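PDB 6K2L: siderophore-interacting protein from Aeromonas hydrophila, which binds FAD and probably releases iron from siderophores by reducing ferric to ferrous iron through its flavin. Local coordinates for residues 84-89 and 150-155; 97-102 and 110-115; 132-137 and 240-245. The protein carries 1 engineered substitution. All blocks are in the same frame, centred on the assembly; numbering follows the deposited sequence.

Interaction 1 (84-89 and 150-155); sequences TIRAFR and AISAMA. With FAD (flavin-adenine dinucleotide), chain C.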
loop_
_atom_site.group_PDB
_atom_site.type_symbol
_atom_site.label_atom_id
_atom_site.label_comp_id
_atom_site.label_asym_id
_atom_site.label_seq_id
_atom_site.Cartn_x
_atom_site.Cartn_y
_atom_site.Cartn_z
ATOM N N THR A 84 -14.200 0.908 2.688
ATOM C CA THR A 84 -12.772 1.069 2.528
ATOM C C THR A 84 -12.245 -0.148 1.787
ATOM O O THR A 84 -12.646 -1.275 2.092
ATOM C CB THR A 84 -12.133 1.167 3.908
ATOM O OG1 THR A 84 -12.744 2.256 4.607
ATOM C CG2 THR A 84 -10.576 1.335 3.833
ATOM N N ILE A 85 -11.385 0.074 0.794
ATOM C CA ILE A 85 -10.562 -0.999 0.237
ATOM C C ILE A 85 -9.516 -1.350 1.286
ATOM O O ILE A 85 -8.559 -0.598 1.468
ATOM C CB ILE A 85 -9.881 -0.582 -1.071
ATOM C CG1 ILE A 85 -10.912 -0.252 -2.149
ATOM C CG2 ILE A 85 -8.941 -1.671 -1.507
ATOM C CD1 ILE A 85 -10.299 0.264 -3.450
ATOM N N ARG A 86 -9.701 -2.481 1.981
ATOM C CA ARG A 86 -8.744 -2.913 3.008
ATOM C C ARG A 86 -7.419 -3.352 2.393
ATOM O O ARG A 86 -6.357 -2.934 2.862
ATOM C CB ARG A 86 -9.333 -4.047 3.857
ATOM C CG ARG A 86 -8.349 -4.706 4.828
ATOM C CD ARG A 86 -7.978 -3.772 5.973
ATOM N NE ARG A 86 -6.944 -4.305 6.848
ATOM C CZ ARG A 86 -5.651 -4.304 6.538
ATOM N NH1 ARG A 86 -5.267 -3.821 5.347
ATOM N NH2 ARG A 86 -4.751 -4.799 7.398
ATOM N N ALA A 87 -7.443 -4.190 1.349
ATOM C CA ALA A 87 -6.219 -4.497 0.607
ATOM C C ALA A 87 -6.560 -4.784 -0.850
ATOM O O ALA A 87 -7.692 -5.122 -1.177
ATOM C CB ALA A 87 -5.463 -5.685 1.219
ATOM N N PHE A 88 -5.579 -4.664 -1.736
ATOM C CA PHE A 88 -5.815 -4.957 -3.147
ATOM C C PHE A 88 -4.580 -5.625 -3.726
ATOM O O PHE A 88 -3.488 -5.063 -3.649
ATOM C CB PHE A 88 -6.165 -3.689 -3.945
ATOM C CG PHE A 88 -6.233 -3.912 -5.427
ATOM C CD1 PHE A 88 -7.183 -4.768 -5.976
ATOM C CD2 PHE A 88 -5.329 -3.278 -6.279
ATOM C CE1 PHE A 88 -7.219 -4.993 -7.366
ATOM C CE2 PHE A 88 -5.363 -3.488 -7.670
ATOM C CZ PHE A 88 -6.297 -4.352 -8.215
ATOM N N ARG A 89 -4.754 -6.820 -4.301
ATOM C CA ARG A 89 -3.674 -7.617 -4.900
ATOM C C ARG A 89 -3.967 -7.766 -6.392
ATOM O O ARG A 89 -4.759 -8.626 -6.806
ATOM C CB ARG A 89 -3.551 -8.975 -4.204
ATOM C CG ARG A 89 -3.118 -8.854 -2.747
ATOM C CD ARG A 89 -3.152 -10.190 -2.000
ATOM N NE ARG A 89 -4.493 -10.758 -1.877
ATOM C CZ ARG A 89 -5.340 -10.487 -0.881
ATOM N NH1 ARG A 89 -5.000 -9.633 0.081
ATOM N NH2 ARG A 89 -6.538 -11.069 -0.842
ATOM N N ALA A 150 -9.416 1.040 7.428
ATOM C CA ALA A 150 -8.616 2.167 6.944
ATOM C C ALA A 150 -7.366 2.391 7.782
ATOM O O ALA A 150 -6.266 2.571 7.234
ATOM C CB ALA A 150 -9.444 3.444 6.963
ATOM N N ILE A 151 -7.529 2.435 9.109
ATOM C CA ILE A 151 -6.389 2.597 10.005
ATOM C C ILE A 151 -5.403 1.424 9.885
ATOM O O ILE A 151 -4.194 1.629 9.949
ATOM C CB ILE A 151 -6.882 2.801 11.446
ATOM C CG1 ILE A 151 -7.651 4.118 11.515
ATOM C CG2 ILE A 151 -5.698 2.779 12.421
ATOM C CD1 ILE A 151 -8.387 4.339 12.861
ATOM N N SER A 152 -5.884 0.192 9.687
ATOM C CA SER A 152 -4.972 -0.932 9.478
ATOM C C SER A 152 -4.201 -0.789 8.170
ATOM O O SER A 152 -2.970 -1.010 8.121
ATOM C CB SER A 152 -5.744 -2.247 9.490
ATOM O OG SER A 152 -6.539 -2.374 10.653
ATOM N N ALA A 153 -4.928 -0.449 7.102
ATOM C CA ALA A 153 -4.313 -0.228 5.802
ATOM C C ALA A 153 -3.264 0.875 5.865
ATOM O O ALA A 153 -2.204 0.754 5.242
ATOM C CB ALA A 153 -5.384 0.110 4.759
ATOM N N MET A 154 -3.549 1.962 6.593
ATOM C CA MET A 154 -2.604 3.075 6.693
ATOM C C MET A 154 -1.415 2.707 7.580
ATOM O O MET A 154 -0.272 3.072 7.271
ATOM C CB MET A 154 -3.305 4.333 7.246
ATOM C CG MET A 154 -4.033 5.221 6.200
ATOM S SD MET A 154 -4.828 6.741 6.836
ATOM C CE MET A 154 -5.557 6.208 8.383
ATOM N N ALA A 155 -1.665 1.973 8.670
ATOM C CA ALA A 155 -0.601 1.576 9.577
ATOM C C ALA A 155 0.413 0.701 8.879
ATOM O O ALA A 155 1.616 0.846 9.102
ATOM C CB ALA A 155 -1.174 0.834 10.772
HETATM P PA FAD C . -27.389 1.250 7.429
HETATM O O1A FAD C . -28.481 0.757 6.533
HETATM O O2A FAD C . -26.630 2.491 6.940
HETATM O O5B FAD C . -27.876 1.667 8.919
HETATM C C5B FAD C . -28.746 0.819 9.699
HETATM C C4B FAD C . -28.637 1.102 11.183
HETATM O O4B FAD C . -27.459 0.465 11.727
HETATM C C3B FAD C . -28.547 2.564 11.616
HETATM O O3B FAD C . -29.234 2.751 12.852
HETATM C C2B FAD C . -27.035 2.786 11.753
HETATM O O2B FAD C . -26.654 3.797 12.683
HETATM C C1B FAD C . -26.570 1.428 12.269
HETATM N N9A FAD C . -25.248 1.073 11.815
HETATM C C8A FAD C . -24.727 1.274 10.561
HETATM N N7A FAD C . -23.506 0.816 10.410
HETATM C C5A FAD C . -23.212 0.264 11.650
HETATM C C6A FAD C . -22.069 -0.388 12.147
HETATM N N6A FAD C . -20.983 -0.632 11.412
HETATM N N1A FAD C . -22.095 -0.809 13.438
HETATM C C2A FAD C . -23.192 -0.577 14.166
HETATM N N3A FAD C . -24.333 0.018 13.798
HETATM C C4A FAD C . -24.279 0.413 12.522
HETATM N N1 FAD C . -18.016 0.588 7.421
HETATM C C2 FAD C . -17.445 -0.652 7.468
HETATM O O2 FAD C . -17.980 -1.595 8.055
HETATM N N3 FAD C . -16.221 -0.873 6.855
HETATM C C4 FAD C . -15.479 0.058 6.170
HETATM O O4 FAD C . -14.405 -0.261 5.660
HETATM C C4X FAD C . -16.099 1.371 6.111
HETATM N N5 FAD C . -15.458 2.336 5.460
HETATM C C5X FAD C . -16.043 3.576 5.415
HETATM C C6 FAD C . -15.375 4.602 4.759
HETATM C C7 FAD C . -15.908 5.887 4.703
HETATM C C7M FAD C . -15.159 6.963 3.959
HETATM C C8 FAD C . -17.162 6.144 5.291
HETATM C C8M FAD C . -17.798 7.510 5.213
HETATM C C9 FAD C . -17.841 5.113 5.933
HETATM C C9A FAD C . -17.291 3.840 6.010
HETATM N N10 FAD C . -17.942 2.793 6.693
HETATM C C10 FAD C . -17.366 1.541 6.774
HETATM C "C1'" FAD C . -19.234 3.030 7.363
HETATM C "C2'" FAD C . -20.432 2.366 6.681
HETATM O "O2'" FAD C . -20.769 3.017 5.452
HETATM C "C3'" FAD C . -21.625 2.423 7.640
HETATM O "O3'" FAD C . -21.398 1.490 8.693
HETATM C "C4'" FAD C . -22.977 2.128 6.993
HETATM O "O4'" FAD C . -24.000 2.752 7.774
HETATM C "C5'" FAD C . -23.214 0.639 6.858
HETATM O "O5'" FAD C . -24.413 0.419 6.094
HETATM P P FAD C . -25.482 -0.657 6.531
HETATM O O1P FAD C . -26.379 -0.873 5.305
HETATM O O2P FAD C . -24.867 -1.867 7.074
HETATM O O3P FAD C . -26.319 0.096 7.666
HETATM O O HOH W 1 -12.394 1.719 7.386
HETATM O O HOH W 2 -8.748 -4.251 9.113
#
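The flavin site lies at the seam between the two domains of a ferredoxin-reductase-like fold, and here Thr84 and Arg86 of the FAD-binding barrel meet Ala150, Ser152 and Ala153 on a helix of the parallel-sheet domain. Thr84 works in two directions at once. With chi1 at -57°, its hydroxyl stands beside the backbone N and meets the isoalloxazine, while the methyl swings anti to that N and packs on the helix, CG2 lying 3.8 Å from Ala150 CA. OG1 donates to FAD N5 at 2.8 Å, and the backbone N of Thr84 reaches FAD O4 at 3.2 Å, a bent bond with an N-H...O angle of 144°. A water links the two sides: it donates to Thr84 OG1 at 2.9 Å and accepts from Ala150 N at 3.1 Å, with a further weak bond to FAD O4. N5, the redox-active nitrogen of a flavin, is thus tied directly to the barrel and, through OG1 and this water, to the helix.

Arg86 sits in a classic beta bulge, where it and Ala87 both face Asp96. Its CG runs anti to the backbone N (chi1 172°) and the chain then bends at chi2, laying one guanidinium face against the helix backbone around Ser152 and Ala153; NH2 comes within 3.4 Å of Ser152 CB. Glu156, just after 150-155 and four residues beyond Ser152, takes NH1 in a salt bridge, and Ser152 OG is bonded to Leu148 O. Ala153 CB lies 3.7 Å from Arg86 O, and a second water accepts from Arg86 NE at 2.9 Å and donates weakly to Ser152 OG.

Interaction 2 (97-102 and 110-115); sequences IDFALH and RFANEV. With FAD (flavin-adenine dinucleotide), chain C.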
loop_
_atom_site.group_PDB
_atom_site.type_symbol
_atom_site.label_atom_id
_atom_site.label_comp_id
_atom_site.label_asym_id
_atom_site.label_seq_id
_atom_site.Cartn_x
_atom_site.Cartn_y
_atom_site.Cartn_z
ATOM N N ILE A 97 -12.555 -6.216 1.339
ATOM C CA ILE A 97 -13.326 -5.239 2.097
ATOM C C ILE A 97 -13.672 -5.834 3.451
ATOM O O ILE A 97 -14.179 -6.961 3.508
ATOM C CB ILE A 97 -14.605 -4.836 1.357
ATOM C CG1 ILE A 97 -14.253 -4.326 -0.029
ATOM C CG2 ILE A 97 -15.314 -3.762 2.149
ATOM C CD1 ILE A 97 -15.516 -4.136 -0.930
ATOM N N ASP A 98 -13.429 -5.072 4.536
ATOM C CA ASP A 98 -13.729 -5.517 5.903
ATOM C C ASP A 98 -15.014 -4.875 6.441
ATOM O O ASP A 98 -15.088 -3.647 6.597
ATOM C CB ASP A 98 -12.587 -5.185 6.858
ATOM C CG ASP A 98 -11.323 -6.000 6.612
ATOM O OD1 ASP A 98 -11.300 -6.913 5.741
ATOM O OD2 ASP A 98 -10.327 -5.715 7.329
ATOM N N PHE A 99 -15.992 -5.710 6.792
ATOM C CA PHE A 99 -17.318 -5.284 7.245
ATOM C C PHE A 99 -17.412 -5.324 8.771
ATOM O O PHE A 99 -17.180 -6.379 9.378
ATOM C CB PHE A 99 -18.394 -6.196 6.630
ATOM C CG PHE A 99 -18.690 -5.887 5.196
ATOM C CD1 PHE A 99 -17.805 -6.275 4.184
ATOM C CD2 PHE A 99 -19.833 -5.178 4.844
ATOM C CE1 PHE A 99 -18.059 -5.958 2.856
ATOM C CE2 PHE A 99 -20.092 -4.868 3.511
ATOM C CZ PHE A 99 -19.210 -5.261 2.524
ATOM N N ALA A 100 -17.768 -4.190 9.390
ATOM C CA ALA A 100 -18.059 -4.158 10.831
ATOM C C ALA A 100 -19.448 -4.752 11.055
ATOM O O ALA A 100 -20.460 -4.090 10.828
ATOM C CB ALA A 100 -17.972 -2.738 11.389
ATOM N N LEU A 101 -19.498 -6.010 11.500
ATOM C CA LEU A 101 -20.761 -6.725 11.712
ATOM C C LEU A 101 -21.606 -6.055 12.795
ATOM O O LEU A 101 -21.081 -5.571 13.803
ATOM C CB LEU A 101 -20.480 -8.192 12.092
ATOM C CG LEU A 101 -19.857 -9.142 11.045
ATOM C CD1 LEU A 101 -19.847 -10.591 11.514
ATOM C CD2 LEU A 101 -20.529 -9.020 9.656
ATOM N N HIS A 102 -22.920 -6.003 12.565
ATOM C CA HIS A 102 -23.887 -5.482 13.533
ATOM C C HIS A 102 -25.245 -6.112 13.236
ATOM O O HIS A 102 -25.406 -6.876 12.276
ATOM C CB HIS A 102 -23.975 -3.940 13.508
ATOM C CG HIS A 102 -24.470 -3.379 12.204
ATOM N ND1 HIS A 102 -25.773 -2.972 12.010
ATOM C CD2 HIS A 102 -23.832 -3.172 11.025
ATOM C CE1 HIS A 102 -25.917 -2.535 10.771
ATOM N NE2 HIS A 102 -24.750 -2.633 10.156
ATOM N N ARG A 110 -26.850 -6.812 5.586
ATOM C CA ARG A 110 -27.395 -8.053 5.060
ATOM C C ARG A 110 -26.417 -8.733 4.127
ATOM O O ARG A 110 -26.210 -9.950 4.216
ATOM C CB ARG A 110 -28.712 -7.805 4.331
ATOM C CG ARG A 110 -29.172 -9.023 3.526
ATOM C CD ARG A 110 -30.260 -8.648 2.527
ATOM N NE ARG A 110 -31.554 -8.401 3.166
ATOM C CZ ARG A 110 -32.642 -8.020 2.505
ATOM N NH1 ARG A 110 -32.564 -7.841 1.191
ATOM N NH2 ARG A 110 -33.798 -7.824 3.149
ATOM N N PHE A 111 -25.791 -7.971 3.247
ATOM C CA PHE A 111 -24.803 -8.597 2.385
ATOM C C PHE A 111 -23.696 -9.258 3.208
ATOM O O PHE A 111 -23.320 -10.405 2.934
ATOM C CB PHE A 111 -24.220 -7.570 1.417
ATOM C CG PHE A 111 -23.042 -8.079 0.678
ATOM C CD1 PHE A 111 -23.202 -8.886 -0.446
ATOM C CD2 PHE A 111 -21.766 -7.783 1.121
ATOM C CE1 PHE A 111 -22.097 -9.370 -1.125
ATOM C CE2 PHE A 111 -20.668 -8.261 0.443
ATOM C CZ PHE A 111 -20.832 -9.056 -0.683
ATOM N N ALA A 112 -23.179 -8.562 4.236
ATOM C CA ALA A 112 -22.087 -9.123 5.033
ATOM C C ALA A 112 -22.525 -10.330 5.870
ATOM O O ALA A 112 -21.782 -11.311 5.978
ATOM C CB ALA A 112 -21.487 -8.045 5.921
ATOM N N ASN A 113 -23.727 -10.293 6.446
ATOM C CA ASN A 113 -24.198 -11.423 7.242
ATOM C C ASN A 113 -24.454 -12.652 6.378
ATOM O O ASN A 113 -23.991 -13.757 6.701
ATOM C CB ASN A 113 -25.451 -11.029 8.015
ATOM C CG ASN A 113 -25.183 -9.900 8.974
ATOM O OD1 ASN A 113 -24.024 -9.536 9.190
ATOM N ND2 ASN A 113 -26.237 -9.320 9.547
ATOM N N GLU A 114 -25.153 -12.484 5.258
ATOM C CA GLU A 114 -25.510 -13.654 4.472
ATOM C C GLU A 114 -24.390 -14.141 3.571
ATOM O O GLU A 114 -24.541 -15.199 2.943
ATOM C CB GLU A 114 -26.743 -13.353 3.637
ATOM C CG GLU A 114 -27.989 -13.200 4.468
ATOM C CD GLU A 114 -29.157 -12.686 3.638
ATOM O OE1 GLU A 114 -29.049 -12.733 2.380
ATOM O OE2 GLU A 114 -30.192 -12.281 4.228
ATOM N N VAL A 115 -23.263 -13.431 3.535
ATOM C CA VAL A 115 -22.303 -13.589 2.449
ATOM C C VAL A 115 -21.876 -15.042 2.316
ATOM O O VAL A 115 -21.614 -15.734 3.305
ATOM C CB VAL A 115 -21.098 -12.648 2.656
ATOM C CG1 VAL A 115 -20.204 -13.097 3.830
ATOM C CG2 VAL A 115 -20.281 -12.558 1.370
HETATM P PA FAD C . -27.389 1.250 7.429
HETATM O O1A FAD C . -28.481 0.757 6.533
HETATM O O2A FAD C . -26.630 2.491 6.940
HETATM O O5B FAD C . -27.876 1.667 8.919
HETATM C C5B FAD C . -28.746 0.819 9.699
HETATM C C4B FAD C . -28.637 1.102 11.183
HETATM O O4B FAD C . -27.459 0.465 11.727
HETATM C C3B FAD C . -28.547 2.564 11.616
HETATM O O3B FAD C . -29.234 2.751 12.852
HETATM C C2B FAD C . -27.035 2.786 11.753
HETATM O O2B FAD C . -26.654 3.797 12.683
HETATM C C1B FAD C . -26.570 1.428 12.269
HETATM N N9A FAD C . -25.248 1.073 11.815
HETATM C C8A FAD C . -24.727 1.274 10.561
HETATM N N7A FAD C . -23.506 0.816 10.410
HETATM C C5A FAD C . -23.212 0.264 11.650
HETATM C C6A FAD C . -22.069 -0.388 12.147
HETATM N N6A FAD C . -20.983 -0.632 11.412
HETATM N N1A FAD C . -22.095 -0.809 13.438
HETATM C C2A FAD C . -23.192 -0.577 14.166
HETATM N N3A FAD C . -24.333 0.018 13.798
HETATM C C4A FAD C . -24.279 0.413 12.522
HETATM N N1 FAD C . -18.016 0.588 7.421
HETATM C C2 FAD C . -17.445 -0.652 7.468
HETATM O O2 FAD C . -17.980 -1.595 8.055
HETATM N N3 FAD C . -16.221 -0.873 6.855
HETATM C C4 FAD C . -15.479 0.058 6.170
HETATM O O4 FAD C . -14.405 -0.261 5.660
HETATM C C4X FAD C . -16.099 1.371 6.111
HETATM N N5 FAD C . -15.458 2.336 5.460
HETATM C C5X FAD C . -16.043 3.576 5.415
HETATM C C6 FAD C . -15.375 4.602 4.759
HETATM C C7 FAD C . -15.908 5.887 4.703
HETATM C C7M FAD C . -15.159 6.963 3.959
HETATM C C8 FAD C . -17.162 6.144 5.291
HETATM C C8M FAD C . -17.798 7.510 5.213
HETATM C C9 FAD C . -17.841 5.113 5.933
HETATM C C9A FAD C . -17.291 3.840 6.010
HETATM N N10 FAD C . -17.942 2.793 6.693
HETATM C C10 FAD C . -17.366 1.541 6.774
HETATM C "C1'" FAD C . -19.234 3.030 7.363
HETATM C "C2'" FAD C . -20.432 2.366 6.681
HETATM O "O2'" FAD C . -20.769 3.017 5.452
HETATM C "C3'" FAD C . -21.625 2.423 7.640
HETATM O "O3'" FAD C . -21.398 1.490 8.693
HETATM C "C4'" FAD C . -22.977 2.128 6.993
HETATM O "O4'" FAD C . -24.000 2.752 7.774
HETATM C "C5'" FAD C . -23.214 0.639 6.858
HETATM O "O5'" FAD C . -24.413 0.419 6.094
HETATM P P FAD C . -25.482 -0.657 6.531
HETATM O O1P FAD C . -26.379 -0.873 5.305
HETATM O O2P FAD C . -24.867 -1.867 7.074
HETATM O O3P FAD C . -26.319 0.096 7.666
HETATM O O HOH W 3 -23.619 -6.587 9.579
#
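One water is gripped from both segments: it accepts from His102 N at 3.1 Å and donates to Asn113 OD1 at 3.0 Å, tying the end of barrel strand 94-100 to helix 107-114. Beside this polar link the contact is apolar. Ala112 CB presses obliquely on the Phe99 ring, 3.5 Å from CD2, and Leu101 CD2 reaches the same methyl while sliding past the Asn113 amide in the opposite direction. Phe99 CZ comes in near the plane of the Phe111 ring, at its edge, 3.9 Å from CD2; the two ring planes are 50° apart, so the pair is neither stacked nor T-shaped. Strand 25-31 adds Ile28, which touches both phenylalanines.

Segment 97-102 also holds FAD. Ala100 N donates to FAD O2 at 2.9 Å, almost straight at 173°, and FAD N3 donates to Asp98 O at 3.0 Å. His102 takes the cramped rotamer between backbone N and C (chi1 63°), which lays one ring face over the adenine and lets NE2 donate to phosphate O2P at 3.2 Å. Asp104 N donates to ND1, and this bond and the one from NE2 together set the ring's rotation. Backbone groups thus recognise the flavin's pyrimidine edge, while one imidazole serves both adenine and phosphate.

Interaction 3 (132-137 and 240-245); sequences MLQPAS and RTRVYA
Three torsions bring Met132 and Tyr244 together: Tyr244 holds CG anti to its backbone N (chi1 173°), which places the CE2 side of the ring beside the Met132 sulfur, while the Met132 chain bends at chi2 (69°) and again at chi3, bringing the sulfur in to the ring. SD ends 4.1 Å from CE2 and 4.9 Å from the ring centroid. At 42° off the ring normal, the sulfur approaches obliquely, giving a Met-aromatic contact that is neither squarely over the face nor at the edge.

Gln134 makes the second touch. Its chain is extended beyond CG and carries the amide across to the other backbone, where CD lies 3.7 Å from Thr241 O; the same amide group also rests against the CG methylene of Arg242, the two side chains crossing at about a right angle. The main chains themselves stay well apart, the CA atoms of Gln134 and Arg242 being 7.9 Å from each other, so side chains bridge the gap. Little surface is buried, 154 Å² in all.

The polar end of Tyr244 is engaged elsewhere, OH bonding to Tyr248 OH, and its ring stacks with Trp217, while the nearest atoms of its side chain and FAD are about 4 Å apart. In the fold, 132-137 is the later part of the connection from barrel strand 120-123 to strand 138-144 of the parallel sheet. Strand 243-245 is the outermost on one side of that sheet, with strand 214-218 lying between it and 138-144; the loop therefore reaches past 214-218, touching Tyr215 and Trp217 there, with helix 148-155 packing on its Met132 and Leu133.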
loop_
_atom_site.group_PDB
_atom_site.type_symbol
_atom_site.label_atom_id
_atom_site.label_comp_id
_atom_site.label_asym_id
_atom_site.label_seq_id
_atom_site.Cartn_x
_atom_site.Cartn_y
_atom_site.Cartn_z
ATOM N N MET A 132 -4.446 8.394 1.342
ATOM C CA MET A 132 -5.061 8.304 2.675
ATOM C C MET A 132 -4.054 8.607 3.790
ATOM O O MET A 132 -4.253 9.526 4.597
ATOM C CB MET A 132 -5.693 6.916 2.862
ATOM C CG MET A 132 -6.809 6.826 3.942
ATOM S SD MET A 132 -8.393 7.662 3.593
ATOM C CE MET A 132 -8.681 7.177 1.875
ATOM N N LEU A 133 -2.969 7.843 3.861
ATOM C CA LEU A 133 -1.895 8.165 4.793
ATOM C C LEU A 133 -1.069 9.300 4.202
ATOM O O LEU A 133 -0.483 9.155 3.126
ATOM C CB LEU A 133 -1.012 6.950 5.086
ATOM C CG LEU A 133 0.163 7.274 6.015
ATOM C CD1 LEU A 133 -0.322 7.322 7.430
ATOM C CD2 LEU A 133 1.263 6.248 5.886
ATOM N N GLN A 134 -1.036 10.429 4.899
ATOM C CA GLN A 134 -0.325 11.624 4.491
ATOM C C GLN A 134 1.059 11.655 5.126
ATOM O O GLN A 134 1.208 11.264 6.296
ATOM C CB GLN A 134 -1.105 12.868 4.913
ATOM C CG GLN A 134 -0.648 14.140 4.236
ATOM C CD GLN A 134 -1.478 15.335 4.641
ATOM O OE1 GLN A 134 -2.708 15.304 4.565
ATOM N NE2 GLN A 134 -0.809 16.397 5.084
ATOM N N PRO A 135 2.088 12.086 4.393
ATOM C CA PRO A 135 3.431 12.173 4.992
ATOM C C PRO A 135 3.452 13.102 6.203
ATOM O O PRO A 135 2.956 14.230 6.161
ATOM C CB PRO A 135 4.304 12.699 3.843
ATOM C CG PRO A 135 3.329 13.166 2.778
ATOM C CD PRO A 135 2.116 12.325 2.940
ATOM N N ALA A 136 4.007 12.595 7.301
ATOM C CA ALA A 136 4.122 13.343 8.542
ATOM C C ALA A 136 5.090 12.597 9.449
ATOM O O ALA A 136 5.446 11.445 9.199
ATOM C CB ALA A 136 2.764 13.529 9.229
ATOM N N SER A 137 5.522 13.268 10.502
ATOM C CA SER A 137 6.313 12.586 11.502
ATOM C C SER A 137 5.476 12.124 12.686
ATOM O O SER A 137 5.820 11.117 13.315
ATOM C CB SER A 137 7.455 13.493 11.971
ATOM O OG SER A 137 7.076 14.232 13.108
ATOM N N ARG A 240 -6.273 22.813 7.841
ATOM C CA ARG A 240 -7.334 21.880 7.478
ATOM C C ARG A 240 -6.809 20.731 6.632
ATOM O O ARG A 240 -7.366 19.629 6.662
ATOM C CB ARG A 240 -8.440 22.632 6.720
ATOM C CG ARG A 240 -9.717 21.837 6.453
ATOM C CD ARG A 240 -10.977 22.661 6.705
ATOM N NE ARG A 240 -11.205 22.909 8.133
ATOM C CZ ARG A 240 -11.196 24.115 8.712
ATOM N NH1 ARG A 240 -11.406 24.213 10.022
ATOM N NH2 ARG A 240 -10.979 25.226 7.999
ATOM N N THR A 241 -5.750 20.962 5.864
ATOM C CA THR A 241 -5.231 19.897 5.018
ATOM C C THR A 241 -4.545 18.785 5.816
ATOM O O THR A 241 -4.316 17.703 5.271
ATOM C CB THR A 241 -4.262 20.482 3.991
ATOM O OG1 THR A 241 -3.137 21.061 4.665
ATOM C CG2 THR A 241 -4.952 21.543 3.176
ATOM N N ARG A 242 -4.201 19.023 7.082
ATOM C CA ARG A 242 -3.539 18.014 7.900
ATOM C C ARG A 242 -4.462 17.436 8.964
ATOM O O ARG A 242 -3.990 16.842 9.937
ATOM C CB ARG A 242 -2.272 18.594 8.517
ATOM C CG ARG A 242 -1.156 18.592 7.499
ATOM C CD ARG A 242 -0.079 19.591 7.810
ATOM N NE ARG A 242 0.288 19.572 9.212
ATOM C CZ ARG A 242 -0.007 20.528 10.084
ATOM N NH1 ARG A 242 -0.689 21.592 9.682
ATOM N NH2 ARG A 242 0.384 20.404 11.355
ATOM N N VAL A 243 -5.769 17.616 8.799
ATOM C CA VAL A 243 -6.776 17.017 9.660
ATOM C C VAL A 243 -7.782 16.312 8.761
ATOM O O VAL A 243 -8.398 16.946 7.896
ATOM C CB VAL A 243 -7.492 18.048 10.551
ATOM C CG1 VAL A 243 -8.525 17.337 11.431
ATOM C CG2 VAL A 243 -6.498 18.825 11.402
ATOM N N TYR A 244 -7.935 15.009 8.950
ATOM C CA TYR A 244 -9.006 14.237 8.332
ATOM C C TYR A 244 -10.060 14.007 9.420
ATOM O O TYR A 244 -9.750 13.480 10.499
ATOM C CB TYR A 244 -8.432 12.940 7.756
ATOM C CG TYR A 244 -9.410 11.936 7.208
ATOM C CD1 TYR A 244 -10.160 11.108 8.062
ATOM C CD2 TYR A 244 -9.542 11.760 5.833
ATOM C CE1 TYR A 244 -11.036 10.155 7.550
ATOM C CE2 TYR A 244 -10.424 10.822 5.302
ATOM C CZ TYR A 244 -11.168 10.026 6.162
ATOM O OH TYR A 244 -12.028 9.082 5.638
ATOM N N ALA A 245 -11.287 14.458 9.173
ATOM C CA ALA A 245 -12.390 14.292 10.131
ATOM C C ALA A 245 -13.640 13.965 9.329
ATOM O O ALA A 245 -14.339 14.859 8.846
ATOM C CB ALA A 245 -12.592 15.522 11.004
#

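Interactions 1 and 2 share the flavin: neighbouring barrel strands 79-89 and 94-100 supply Thr84 at N5 and O4, and Asp98 and Ala100 at N3 and O2, so two adjacent strands hold the flavin at N5, O4, N3 and O2. Their centres are about 17 Å apart, but the segments touch where Arg86 CD lies 3.3 Å from Asp98 OD2. Interaction 3 meets the helix side of interaction 1, Met154 SD lying 3.5 Å from Met132 CG. Interactions 2 and 3 lie on opposite sides of the chain's centre, about 13 Å apart at their nearest atoms, yet His102 and Tyr244 both approach the same FAD.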